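PDB 2PSB: putative lipoprotein YerB, which is a putative, probably membrane-anchored lipoprotein of unknown function that interacts with the helicase PcrA, an interaction not essential for viability or for repair of UV lesions. Local coordinates for residues A16-L21 with L68-S73; R30-V35 with Q163-L168; V234-H239 with I249-G254. One frame throughout, in Å; residues are numbered along the deposited sequence.

From the N terminus, the chain first lays down 16-21 in a loop, then 30-35, which runs into strand 33-37. Contact 1 closes when 68-73, the end of strand 65-71 and the two residues after it, returns to 16-21. Contact 2 closes much later, when the loop 163-168 reaches 30-35. Contacts 1 and 2 therefore cross along the chain. They also touch: strands 33-37 and 65-71 are antiparallel neighbours, and Leu18 packs on Leu168. Their centres are about 7 Å apart. Contact 3 follows in series and closes the hairpin of strands 230-240 and 247-250 in the DUF3048 C-terminal region. Its centre lies about 23 Å from each of the others.

Contact 1 (A16-L21 with L68-S73); sequences APLTGL and LAIFQS
Leu18 puts its CD1 methyl into the angle between Ile70 and Gln72. Leu18 CD1 lies 3.8 Å from Ile70 CG2 and 3.9 Å from Gln72 CB. The leucine crosses both side chains at about a right angle. CG of Leu18 is anti to its carbonyl carbon (chi1 -51°), and CD1 extends from there toward the strand. Beside it, Pro17 meets the amide end of Gln72. Pro17 CD is 3.2 Å from Gln72 OE1, and the ring and the glutamine chain also cross near a right angle. Ala16 CB touches Ser73 CB at 3.7 Å.

No direct hydrogen bond joins the two segments. A water does the work instead. It accepts from Leu18 N at 3.0 Å and donates to Gln72 OE1 at 2.6 Å. The bend of Gln72 at chi2 (-68°) brings Gln72 OE1 to the CD corner of the Pro17 ring. The amide nitrogen is held too: Gln72 NE2 bonds to Val27 O. Ser73 OG bonds to Asp53 OD1. Within 16-21 the backbone folds on itself: Ala16 N bonds to Leu21 O at 2.6 Å, and Gly20 N to Ala16 O at 2.8 Å.

Further out, Leu18 also packs on Ile54, Phe96 and Leu168, while Ile70 lies on Ala34 and Ile56. The arrangement is a buried N-terminal turn packed across the end of a beta strand, within the DUF3048 N-terminal region.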
ATOM      1  N   ALA A  16       2.627   9.414  15.637  1.00 40.45           N
ATOM      2  CA  ALA A  16       2.736   9.475  14.185  1.00 37.29           C
ATOM      3  C   ALA A  16       1.326   9.402  13.594  1.00 35.11           C
ATOM      4  O   ALA A  16       0.495   8.606  14.036  1.00 33.16           O
ATOM      5  CB  ALA A  16       3.591   8.332  13.671  1.00 38.81           C
ATOM      6  N   PRO A  17       1.043  10.241  12.587  1.00 31.97           N
ATOM      7  CA  PRO A  17      -0.247  10.335  11.894  1.00 30.97           C
ATOM      8  C   PRO A  17      -0.790   9.024  11.332  1.00 30.44           C
ATOM      9  O   PRO A  17      -1.956   8.690  11.509  1.00 25.40           O
ATOM     10  CB  PRO A  17       0.031  11.331  10.762  1.00 30.50           C
ATOM     11  CG  PRO A  17       1.260  12.060  11.199  1.00 29.78           C
ATOM     12  CD  PRO A  17       2.067  11.020  11.876  1.00 30.83           C
ATOM     13  N   LEU A  18       0.070   8.286  10.648  1.00 31.65           N
ATOM     14  CA  LEU A  18      -0.351   7.058  10.001  1.00 32.49           C
ATOM     15  C   LEU A  18      -0.164   5.764  10.772  1.00 32.46           C
ATOM     16  O   LEU A  18      -0.523   4.693  10.279  1.00 32.91           O
ATOM     17  CB  LEU A  18       0.335   6.976   8.637  1.00 32.86           C
ATOM     18  CG  LEU A  18       0.142   8.268   7.821  1.00 34.27           C
ATOM     19  CD1 LEU A  18       0.609   8.048   6.395  1.00 36.51           C
ATOM     20  CD2 LEU A  18      -1.336   8.696   7.842  1.00 32.33           C
ATOM     21  N   THR A  19       0.360   5.857  11.988  1.00 33.88           N
ATOM     22  CA  THR A  19       0.575   4.662  12.791  1.00 35.48           C
ATOM     23  C   THR A  19      -0.019   4.777  14.194  1.00 35.91           C
ATOM     24  O   THR A  19      -0.391   3.773  14.809  1.00 36.44           O
ATOM     25  CB  THR A  19       2.067   4.358  12.910  1.00 35.63           C
ATOM     26  OG1 THR A  19       2.240   3.027  13.398  1.00 41.35           O
ATOM     27  CG2 THR A  19       2.717   5.322  13.874  1.00 35.18           C
ATOM     28  N   GLY A  20      -0.099   6.001  14.704  1.00 35.01           N
ATOM     29  CA  GLY A  20      -0.648   6.196  16.031  1.00 36.81           C
ATOM     30  C   GLY A  20       0.357   5.917  17.131  1.00 37.39           C
ATOM     31  O   GLY A  20       0.037   6.032  18.313  1.00 38.65           O
ATOM     32  N   LEU A  21       1.569   5.532  16.736  1.00 38.07           N
ATOM     33  CA  LEU A  21       2.647   5.249  17.676  1.00 39.22           C
ATOM     34  C   LEU A  21       3.415   6.537  17.938  1.00 41.66           C
ATOM     35  O   LEU A  21       3.497   7.408  17.070  1.00 40.48           O
ATOM     36  CB  LEU A  21       3.601   4.197  17.099  1.00 38.08           C
ATOM     37  CG  LEU A  21       3.342   2.695  17.290  1.00 37.41           C
ATOM     38  CD1 LEU A  21       1.914   2.408  17.669  1.00 34.83           C
ATOM     39  CD2 LEU A  21       3.709   1.981  16.000  1.00 38.31           C
ATOM     40  N   LEU A  68       1.030  -0.178  -2.944  1.00 24.72           N
ATOM     41  CA  LEU A  68       1.268   1.251  -2.792  1.00 21.24           C
ATOM     42  C   LEU A  68       1.715   1.233  -1.334  1.00 21.29           C
ATOM     43  O   LEU A  68       0.919   0.941  -0.447  1.00 20.59           O
ATOM     44  CB  LEU A  68       0.006   2.104  -2.927  1.00 19.23           C
ATOM     45  CG  LEU A  68       0.323   3.603  -2.745  1.00 16.38           C
ATOM     46  CD1 LEU A  68       1.209   4.106  -3.913  1.00 15.59           C
ATOM     47  CD2 LEU A  68      -0.953   4.405  -2.667  1.00 13.36           C
ATOM     48  N   ALA A  69       3.002   1.469  -1.106  1.00 18.85           N
ATOM     49  CA  ALA A  69       3.556   1.486   0.241  1.00 21.42           C
ATOM     50  C   ALA A  69       3.741   2.935   0.662  1.00 21.64           C
ATOM     51  O   ALA A  69       4.535   3.678   0.073  1.00 22.26           O
ATOM     52  CB  ALA A  69       4.887   0.743   0.284  1.00 18.54           C
ATOM     53  N   ILE A  70       2.993   3.327   1.689  1.00 20.33           N
ATOM     54  CA  ILE A  70       3.032   4.690   2.182  1.00 19.27           C
ATOM     55  C   ILE A  70       3.893   4.794   3.431  1.00 20.18           C
ATOM     56  O   ILE A  70       3.585   4.198   4.469  1.00 20.01           O
ATOM     57  CB  ILE A  70       1.593   5.183   2.473  1.00 20.27           C
ATOM     58  CG1 ILE A  70       0.744   5.010   1.206  1.00 19.78           C
ATOM     59  CG2 ILE A  70       1.602   6.631   2.967  1.00 16.49           C
ATOM     60  CD1 ILE A  70      -0.645   5.588   1.322  1.00 19.10           C
ATOM     61  N   PHE A  71       4.984   5.550   3.297  1.00 21.97           N
ATOM     62  CA  PHE A  71       5.945   5.785   4.373  1.00 19.71           C
ATOM     63  C   PHE A  71       5.773   7.192   4.928  1.00 20.44           C
ATOM     64  O   PHE A  71       5.515   8.139   4.181  1.00 25.79           O
ATOM     65  CB  PHE A  71       7.384   5.656   3.868  1.00 19.42           C
ATOM     66  CG  PHE A  71       7.670   4.385   3.128  1.00 20.13           C
ATOM     67  CD1 PHE A  71       7.301   4.244   1.794  1.00 22.47           C
ATOM     68  CD2 PHE A  71       8.317   3.332   3.762  1.00 22.56           C
ATOM     69  CE1 PHE A  71       7.581   3.080   1.105  1.00 18.33           C
ATOM     70  CE2 PHE A  71       8.605   2.165   3.085  1.00 19.01           C
ATOM     71  CZ  PHE A  71       8.237   2.031   1.757  1.00 21.97           C
ATOM     72  N   GLN A  72       5.925   7.321   6.241  1.00 22.49           N
ATOM     73  CA  GLN A  72       5.812   8.610   6.912  1.00 23.42           C
ATOM     74  C   GLN A  72       6.566   8.561   8.234  1.00 25.91           C
ATOM     75  O   GLN A  72       7.479   9.354   8.447  1.00 27.76           O
ATOM     76  CB  GLN A  72       4.345   8.959   7.157  1.00 25.14           C
ATOM     77  CG  GLN A  72       4.084  10.399   7.581  1.00 26.37           C
ATOM     78  CD  GLN A  72       4.628  10.736   8.962  1.00 32.51           C
ATOM     79  OE1 GLN A  72       4.437   9.986   9.922  1.00 33.39           O
ATOM     80  NE2 GLN A  72       5.288  11.880   9.074  1.00 31.50           N
ATOM     81  N   SER A  73       6.200   7.625   9.112  1.00 26.76           N
ATOM     82  CA  SER A  73       6.857   7.510  10.421  1.00 28.35           C
ATOM     83  C   SER A  73       8.215   6.842  10.321  1.00 30.13           C
ATOM     84  O   SER A  73       9.024   6.922  11.246  1.00 30.76           O
ATOM     85  CB  SER A  73       6.011   6.693  11.394  1.00 25.57           C
ATOM     86  OG  SER A  73       6.259   5.312  11.192  1.00 21.07           O
TER
HETATM   87  O   HOH W   1       3.004   7.908  10.457  1.00 26.29           O

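Contact 2 (R30-V35 with Q163-L168); sequences RRPVAV and QETNPL
Gln163 crosses the side chain of Arg31 at a slant, where a loop after helix 147-157 covers the lead-in to strand 33-37 of the DUF3048 N-terminal region. From CB the glutamine chain sets out with CG between the backbone N and the carbonyl carbon (chi1 67°), then runs on extended. Gln163 CG is 3.5 Å from Arg31 CG and 3.7 Å from Arg31 CB. Gln163 CD comes next, 3.6 Å from Arg31 CG. The amide group lies over one face of the guanidinium, toward its NE side, with the two planes 12° apart.

The guanidinium is held by partners outside the two segments. Its NH2 makes a salt bridge to Asp119, NE bonds to Asp97 O and NH1 to Lys160 O. With Gln163 cut back to an alanine, the guanidinium is likely to lose the amide lying over it, and Arg31 CB and CG their aliphatic neighbour. The backbone is tied nearby as well, since Arg31 bonds to Leu161.

Beyond the glutamine, the Thr165 methyl points at the CG-CD bond of the Pro32 ring. The packing here is tight: Thr165 CG2 lies 3.4 Å from both Pro32 CG and Pro32 CD.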
ATOM      1  N   ARG A  30       7.412  15.337   8.442  1.00 37.57           N
ATOM      2  CA  ARG A  30       7.893  14.599   7.286  1.00 36.75           C
ATOM      3  C   ARG A  30       6.736  14.224   6.361  1.00 35.79           C
ATOM      4  O   ARG A  30       5.836  13.471   6.740  1.00 36.60           O
ATOM      5  CB  ARG A  30       8.639  13.344   7.720  1.00 36.66           C
ATOM      6  CG  ARG A  30       9.394  12.685   6.588  1.00 37.48           C
ATOM      7  CD  ARG A  30      10.489  11.783   7.133  1.00 38.18           C
ATOM      8  NE  ARG A  30       9.939  10.790   8.041  1.00 38.26           N
ATOM      9  CZ  ARG A  30      10.673  10.034   8.845  1.00 39.56           C
ATOM     10  NH1 ARG A  30      11.997  10.160   8.852  1.00 40.49           N
ATOM     11  NH2 ARG A  30      10.082   9.161   9.649  1.00 37.89           N
ATOM     12  N   ARG A  31       6.760  14.775   5.155  1.00 33.53           N
ATOM     13  CA  ARG A  31       5.722  14.511   4.169  1.00 32.12           C
ATOM     14  C   ARG A  31       5.687  13.037   3.773  1.00 31.12           C
ATOM     15  O   ARG A  31       6.727  12.409   3.587  1.00 29.88           O
ATOM     16  CB  ARG A  31       5.967  15.360   2.924  1.00 30.50           C
ATOM     17  CG  ARG A  31       4.879  15.249   1.898  1.00 30.25           C
ATOM     18  CD  ARG A  31       5.113  16.195   0.759  1.00 31.07           C
ATOM     19  NE  ARG A  31       4.038  16.122  -0.225  1.00 32.50           N
ATOM     20  CZ  ARG A  31       4.046  16.764  -1.383  1.00 34.36           C
ATOM     21  NH1 ARG A  31       5.079  17.526  -1.700  1.00 31.10           N
ATOM     22  NH2 ARG A  31       3.024  16.646  -2.220  1.00 33.68           N
ATOM     23  N   PRO A  32       4.478  12.465   3.644  1.00 31.44           N
ATOM     24  CA  PRO A  32       4.344  11.059   3.260  1.00 30.35           C
ATOM     25  C   PRO A  32       4.924  10.799   1.871  1.00 28.94           C
ATOM     26  O   PRO A  32       4.847  11.654   0.982  1.00 28.44           O
ATOM     27  CB  PRO A  32       2.828  10.838   3.285  1.00 30.09           C
ATOM     28  CG  PRO A  32       2.364  11.795   4.338  1.00 31.76           C
ATOM     29  CD  PRO A  32       3.165  13.034   3.998  1.00 30.44           C
ATOM     30  N   VAL A  33       5.519   9.620   1.706  1.00 27.88           N
ATOM     31  CA  VAL A  33       6.078   9.183   0.429  1.00 27.26           C
ATOM     32  C   VAL A  33       5.348   7.877   0.086  1.00 26.74           C
ATOM     33  O   VAL A  33       5.417   6.903   0.837  1.00 27.14           O
ATOM     34  CB  VAL A  33       7.615   8.930   0.533  1.00 26.25           C
ATOM     35  CG1 VAL A  33       8.156   8.377  -0.785  1.00 25.40           C
ATOM     36  CG2 VAL A  33       8.339  10.243   0.860  1.00 27.71           C
ATOM     37  N   ALA A  34       4.625   7.886  -1.033  1.00 27.02           N
ATOM     38  CA  ALA A  34       3.864   6.723  -1.505  1.00 26.23           C
ATOM     39  C   ALA A  34       4.551   6.093  -2.715  1.00 27.25           C
ATOM     40  O   ALA A  34       4.610   6.692  -3.784  1.00 27.58           O
ATOM     41  CB  ALA A  34       2.437   7.140  -1.884  1.00 23.25           C
ATOM     42  N   VAL A  35       5.050   4.873  -2.548  1.00 27.16           N
ATOM     43  CA  VAL A  35       5.747   4.185  -3.625  1.00 24.20           C
ATOM     44  C   VAL A  35       4.951   3.022  -4.220  1.00 27.30           C
ATOM     45  O   VAL A  35       4.418   2.172  -3.497  1.00 29.27           O
ATOM     46  CB  VAL A  35       7.106   3.622  -3.137  1.00 21.69           C
ATOM     47  CG1 VAL A  35       7.908   3.123  -4.314  1.00 20.71           C
ATOM     48  CG2 VAL A  35       7.872   4.666  -2.343  1.00 15.11           C
ATOM     49  N   GLN A 163       5.525  18.667   5.666  1.00 42.66           N
ATOM     50  CA  GLN A 163       4.139  19.091   5.758  1.00 43.23           C
ATOM     51  C   GLN A 163       3.496  18.208   6.806  1.00 43.15           C
ATOM     52  O   GLN A 163       3.975  17.111   7.085  1.00 43.17           O
ATOM     53  CB  GLN A 163       3.402  18.940   4.421  1.00 42.77           C
ATOM     54  CG  GLN A 163       3.194  17.521   3.951  1.00 45.03           C
ATOM     55  CD  GLN A 163       2.152  17.427   2.844  1.00 47.81           C
ATOM     56  OE1 GLN A 163       2.182  18.198   1.874  1.00 46.60           O
ATOM     57  NE2 GLN A 163       1.229  16.467   2.976  1.00 46.73           N
ATOM     58  N   GLU A 164       2.429  18.703   7.412  1.00 43.74           N
ATOM     59  CA  GLU A 164       1.730  17.930   8.418  1.00 45.99           C
ATOM     60  C   GLU A 164       0.544  17.274   7.730  1.00 44.53           C
ATOM     61  O   GLU A 164      -0.117  17.894   6.898  1.00 45.37           O
ATOM     62  CB  GLU A 164       1.261  18.845   9.550  1.00 48.74           C
ATOM     63  CG  GLU A 164       2.404  19.566  10.253  1.00 54.72           C
ATOM     64  CD  GLU A 164       1.934  20.709  11.140  1.00 57.94           C
ATOM     65  OE1 GLU A 164       1.189  20.450  12.112  1.00 59.78           O
ATOM     66  OE2 GLU A 164       2.311  21.868  10.859  1.00 58.62           O
ATOM     67  N   THR A 165       0.286  16.016   8.064  1.00 42.26           N
ATOM     68  CA  THR A 165      -0.831  15.310   7.462  1.00 40.75           C
ATOM     69  C   THR A 165      -1.841  14.948   8.551  1.00 39.21           C
ATOM     70  O   THR A 165      -1.461  14.616   9.681  1.00 36.65           O
ATOM     71  CB  THR A 165      -0.344  14.042   6.688  1.00 39.95           C
ATOM     72  OG1 THR A 165      -0.742  12.857   7.379  1.00 41.98           O
ATOM     73  CG2 THR A 165       1.175  14.050   6.553  1.00 39.88           C
ATOM     74  N   ASN A 166      -3.129  15.053   8.226  1.00 38.90           N
ATOM     75  CA  ASN A 166      -4.168  14.732   9.198  1.00 38.67           C
ATOM     76  C   ASN A 166      -4.063  13.250   9.542  1.00 36.97           C
ATOM     77  O   ASN A 166      -4.110  12.386   8.659  1.00 36.74           O
ATOM     78  CB  ASN A 166      -5.558  15.054   8.642  1.00 41.25           C
ATOM     79  CG  ASN A 166      -6.623  15.093   9.732  1.00 44.76           C
ATOM     80  OD1 ASN A 166      -6.505  15.852  10.697  1.00 48.61           O
ATOM     81  ND2 ASN A 166      -7.662  14.271   9.588  1.00 45.56           N
ATOM     82  N   PRO A 167      -3.910  12.937  10.835  1.00 35.19           N
ATOM     83  CA  PRO A 167      -3.786  11.556  11.313  1.00 33.54           C
ATOM     84  C   PRO A 167      -5.011  10.684  11.110  1.00 33.91           C
ATOM     85  O   PRO A 167      -6.124  11.178  10.927  1.00 34.44           O
ATOM     86  CB  PRO A 167      -3.468  11.734  12.793  1.00 32.90           C
ATOM     87  CG  PRO A 167      -4.214  12.976  13.141  1.00 33.68           C
ATOM     88  CD  PRO A 167      -3.902  13.883  11.966  1.00 33.45           C
ATOM     89  N   LEU A 168      -4.789   9.377  11.136  1.00 32.74           N
ATOM     90  CA  LEU A 168      -5.871   8.426  11.020  1.00 32.95           C
ATOM     91  C   LEU A 168      -6.500   8.326  12.404  1.00 31.59           C
ATOM     92  O   LEU A 168      -6.044   8.971  13.350  1.00 30.91           O
ATOM     93  CB  LEU A 168      -5.341   7.056  10.582  1.00 32.31           C
ATOM     94  CG  LEU A 168      -5.127   6.839   9.082  1.00 30.37           C
ATOM     95  CD1 LEU A 168      -4.570   8.088   8.424  1.00 32.55           C
ATOM     96  CD2 LEU A 168      -4.189   5.657   8.896  1.00 32.07           C
TER

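Contact 3 (V234-H239 with I249-G254); sequences VEASHH and IDLESG
Ile249 lays its CG1 over the face of the His238 ring, and this pair forms the tight side of the contact. Ile249 CG1 sits 3.7 Å from the centroid of the His238 ring, 9° off the normal, in a CH-pi contact. The two side chains run side by side and point the same way. His238 and Ile249 are a non-hydrogen-bonded pair of the antiparallel strands. The imidazole is also fixed from within its own segment: His238 ND1 donates to Ala236 O at 2.7 Å. That oxygen lies in the ring plane, but the donor stands above the carbonyl plane, and the N-H...O angle is a bent 141°. With CG2 of Ile249 anti to its backbone N, this branch turns toward Ala236. Ala236 CB meets Ile249 CG2 at 3.4 Å, closer than usual for two carbons. Leu251 CD2 touches Ala236 CB more loosely, at 4.1 Å.

The other side is polar and watery. Asp250 N donates to Ser237 O at 2.8 Å, the direct hydrogen bond between the segments. Past it the strands part and waters fill in. One accepts a hydrogen bond from Ser237 N and donates to Asp250 O. Another links Ser237 OG with Asp250 OD1 and, weakly, Ser253 OG. Asp250 also ties down the turn that follows. Asp250 OD2 accepts from Glu252 N at 2.9 Å, an Asx turn, and from Ser253 N at 3.1 Å, an Asx motif, both from one face of the carboxylate. The two together hold the backbone beyond Asp250.

This is the hairpin of strands 230-240 and 247-250. Tyr88 of helix 87-94 packs on Ile249 and Leu251, and Leu92 on Leu251. Ile297 of strand 293-298 packs against Ala236, His238 and Leu251.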
ATOM      1  N   VAL A 234     -11.131  -4.364   1.516  1.00 32.33           N
ATOM      2  CA  VAL A 234     -12.104  -3.464   0.913  1.00 32.74           C
ATOM      3  C   VAL A 234     -12.678  -3.965  -0.415  1.00 34.81           C
ATOM      4  O   VAL A 234     -11.935  -4.374  -1.303  1.00 33.77           O
ATOM      5  CB  VAL A 234     -11.459  -2.065   0.727  1.00 33.09           C
ATOM      6  CG1 VAL A 234     -12.329  -1.169  -0.128  1.00 33.47           C
ATOM      7  CG2 VAL A 234     -11.244  -1.422   2.096  1.00 33.77           C
ATOM      8  N   GLU A 235     -14.006  -3.935  -0.536  1.00 36.33           N
ATOM      9  CA  GLU A 235     -14.681  -4.377  -1.757  1.00 35.83           C
ATOM     10  C   GLU A 235     -15.025  -3.184  -2.620  1.00 36.66           C
ATOM     11  O   GLU A 235     -15.873  -2.374  -2.267  1.00 37.38           O
ATOM     12  CB  GLU A 235     -15.969  -5.137  -1.435  1.00 36.05           C
ATOM     13  CG  GLU A 235     -16.638  -5.731  -2.678  1.00 36.43           C
ATOM     14  CD  GLU A 235     -17.839  -6.607  -2.351  1.00 38.48           C
ATOM     15  OE1 GLU A 235     -18.894  -6.067  -1.947  1.00 38.75           O
ATOM     16  OE2 GLU A 235     -17.726  -7.844  -2.491  1.00 33.97           O
ATOM     17  N   ALA A 236     -14.376  -3.094  -3.772  1.00 38.41           N
ATOM     18  CA  ALA A 236     -14.586  -1.980  -4.685  1.00 38.86           C
ATOM     19  C   ALA A 236     -14.868  -2.475  -6.097  1.00 39.68           C
ATOM     20  O   ALA A 236     -14.289  -3.465  -6.542  1.00 39.07           O
ATOM     21  CB  ALA A 236     -13.353  -1.085  -4.679  1.00 35.76           C
ATOM     22  N   SER A 237     -15.749  -1.766  -6.801  1.00 40.19           N
ATOM     23  CA  SER A 237     -16.112  -2.138  -8.160  1.00 42.25           C
ATOM     24  C   SER A 237     -14.965  -1.978  -9.138  1.00 43.88           C
ATOM     25  O   SER A 237     -14.404  -0.891  -9.287  1.00 45.58           O
ATOM     26  CB  SER A 237     -17.285  -1.297  -8.655  1.00 40.89           C
ATOM     27  OG  SER A 237     -18.388  -1.404  -7.783  1.00 44.44           O
ATOM     28  N   HIS A 238     -14.620  -3.079  -9.794  1.00 43.76           N
ATOM     29  CA  HIS A 238     -13.575  -3.089 -10.798  1.00 45.26           C
ATOM     30  C   HIS A 238     -14.335  -3.027 -12.119  1.00 48.23           C
ATOM     31  O   HIS A 238     -15.280  -3.791 -12.327  1.00 47.11           O
ATOM     32  CB  HIS A 238     -12.757  -4.380 -10.703  1.00 42.70           C
ATOM     33  CG  HIS A 238     -11.871  -4.447  -9.499  1.00 43.56           C
ATOM     34  ND1 HIS A 238     -12.313  -4.145  -8.227  1.00 40.49           N
ATOM     35  CD2 HIS A 238     -10.562  -4.775  -9.370  1.00 42.85           C
ATOM     36  CE1 HIS A 238     -11.319  -4.278  -7.372  1.00 41.54           C
ATOM     37  NE2 HIS A 238     -10.242  -4.659  -8.039  1.00 42.58           N
ATOM     38  N   HIS A 239     -13.939  -2.107 -12.995  1.00 50.35           N
ATOM     39  CA  HIS A 239     -14.599  -1.936 -14.286  1.00 52.87           C
ATOM     40  C   HIS A 239     -13.576  -1.734 -15.396  1.00 54.46           C
ATOM     41  O   HIS A 239     -12.523  -1.146 -15.170  1.00 55.08           O
ATOM     42  CB  HIS A 239     -15.518  -0.716 -14.241  1.00 54.15           C
ATOM     43  CG  HIS A 239     -16.703  -0.877 -13.340  1.00 57.43           C
ATOM     44  ND1 HIS A 239     -17.218   0.164 -12.598  1.00 58.19           N
ATOM     45  CD2 HIS A 239     -17.493  -1.948 -13.083  1.00 59.02           C
ATOM     46  CE1 HIS A 239     -18.272  -0.258 -11.922  1.00 60.47           C
ATOM     47  NE2 HIS A 239     -18.460  -1.536 -12.198  1.00 60.65           N
ATOM     48  N   ILE A 249     -10.916   1.106 -10.665  1.00 45.82           N
ATOM     49  CA  ILE A 249     -11.532   0.677  -9.422  1.00 42.31           C
ATOM     50  C   ILE A 249     -12.253   1.854  -8.780  1.00 42.90           C
ATOM     51  O   ILE A 249     -11.632   2.842  -8.383  1.00 42.03           O
ATOM     52  CB  ILE A 249     -10.476   0.115  -8.436  1.00 41.37           C
ATOM     53  CG1 ILE A 249      -9.792  -1.104  -9.057  1.00 40.88           C
ATOM     54  CG2 ILE A 249     -11.136  -0.272  -7.129  1.00 39.71           C
ATOM     55  CD1 ILE A 249      -8.720  -1.731  -8.185  1.00 39.34           C
ATOM     56  N   ASP A 250     -13.576   1.751  -8.695  1.00 42.73           N
ATOM     57  CA  ASP A 250     -14.377   2.804  -8.105  1.00 42.14           C
ATOM     58  C   ASP A 250     -14.113   2.862  -6.607  1.00 43.15           C
ATOM     59  O   ASP A 250     -14.589   2.017  -5.848  1.00 43.25           O
ATOM     60  CB  ASP A 250     -15.862   2.547  -8.368  1.00 44.30           C
ATOM     61  CG  ASP A 250     -16.747   3.656  -7.837  1.00 46.04           C
ATOM     62  OD1 ASP A 250     -17.973   3.596  -8.070  1.00 47.01           O
ATOM     63  OD2 ASP A 250     -16.220   4.586  -7.184  1.00 44.11           O
ATOM     64  N   LEU A 251     -13.343   3.864  -6.196  1.00 43.07           N
ATOM     65  CA  LEU A 251     -12.994   4.061  -4.794  1.00 43.51           C
ATOM     66  C   LEU A 251     -13.760   5.221  -4.186  1.00 44.10           C
ATOM     67  O   LEU A 251     -13.328   5.790  -3.188  1.00 43.70           O
ATOM     68  CB  LEU A 251     -11.499   4.348  -4.663  1.00 43.53           C
ATOM     69  CG  LEU A 251     -10.544   3.201  -4.974  1.00 41.89           C
ATOM     70  CD1 LEU A 251      -9.107   3.700  -4.891  1.00 41.78           C
ATOM     71  CD2 LEU A 251     -10.793   2.067  -3.997  1.00 40.32           C
ATOM     72  N   GLU A 252     -14.898   5.564  -4.773  1.00 45.36           N
ATOM     73  CA  GLU A 252     -15.678   6.687  -4.271  1.00 46.78           C
ATOM     74  C   GLU A 252     -17.106   6.311  -3.881  1.00 46.17           C
ATOM     75  O   GLU A 252     -17.683   6.900  -2.968  1.00 46.28           O
ATOM     76  CB  GLU A 252     -15.690   7.790  -5.332  1.00 49.38           C
ATOM     77  CG  GLU A 252     -15.947   9.183  -4.797  1.00 52.81           C
ATOM     78  CD  GLU A 252     -15.620  10.248  -5.826  1.00 55.09           C
ATOM     79  OE1 GLU A 252     -15.703  11.452  -5.496  1.00 54.74           O
ATOM     80  OE2 GLU A 252     -15.277   9.876  -6.970  1.00 56.28           O
ATOM     81  N   SER A 253     -17.663   5.316  -4.563  1.00 47.14           N
ATOM     82  CA  SER A 253     -19.029   4.865  -4.306  1.00 46.65           C
ATOM     83  C   SER A 253     -19.244   4.237  -2.932  1.00 45.74           C
ATOM     84  O   SER A 253     -20.387   4.050  -2.508  1.00 45.27           O
ATOM     85  CB  SER A 253     -19.455   3.864  -5.386  1.00 48.78           C
ATOM     86  OG  SER A 253     -20.776   3.386  -5.164  1.00 52.60           O
ATOM     87  N   GLY A 254     -18.155   3.917  -2.234  1.00 43.96           N
ATOM     88  CA  GLY A 254     -18.284   3.300  -0.924  1.00 42.51           C
ATOM     89  C   GLY A 254     -18.693   1.850  -1.105  1.00 42.46           C
ATOM     90  O   GLY A 254     -18.916   1.402  -2.225  1.00 42.28           O
TER
HETATM   91  O   HOH W   2     -19.829   1.221  -7.572  1.00 46.92           O
HETATM   92  O   HOH W   3     -16.823   0.520  -5.814  1.00 55.98           O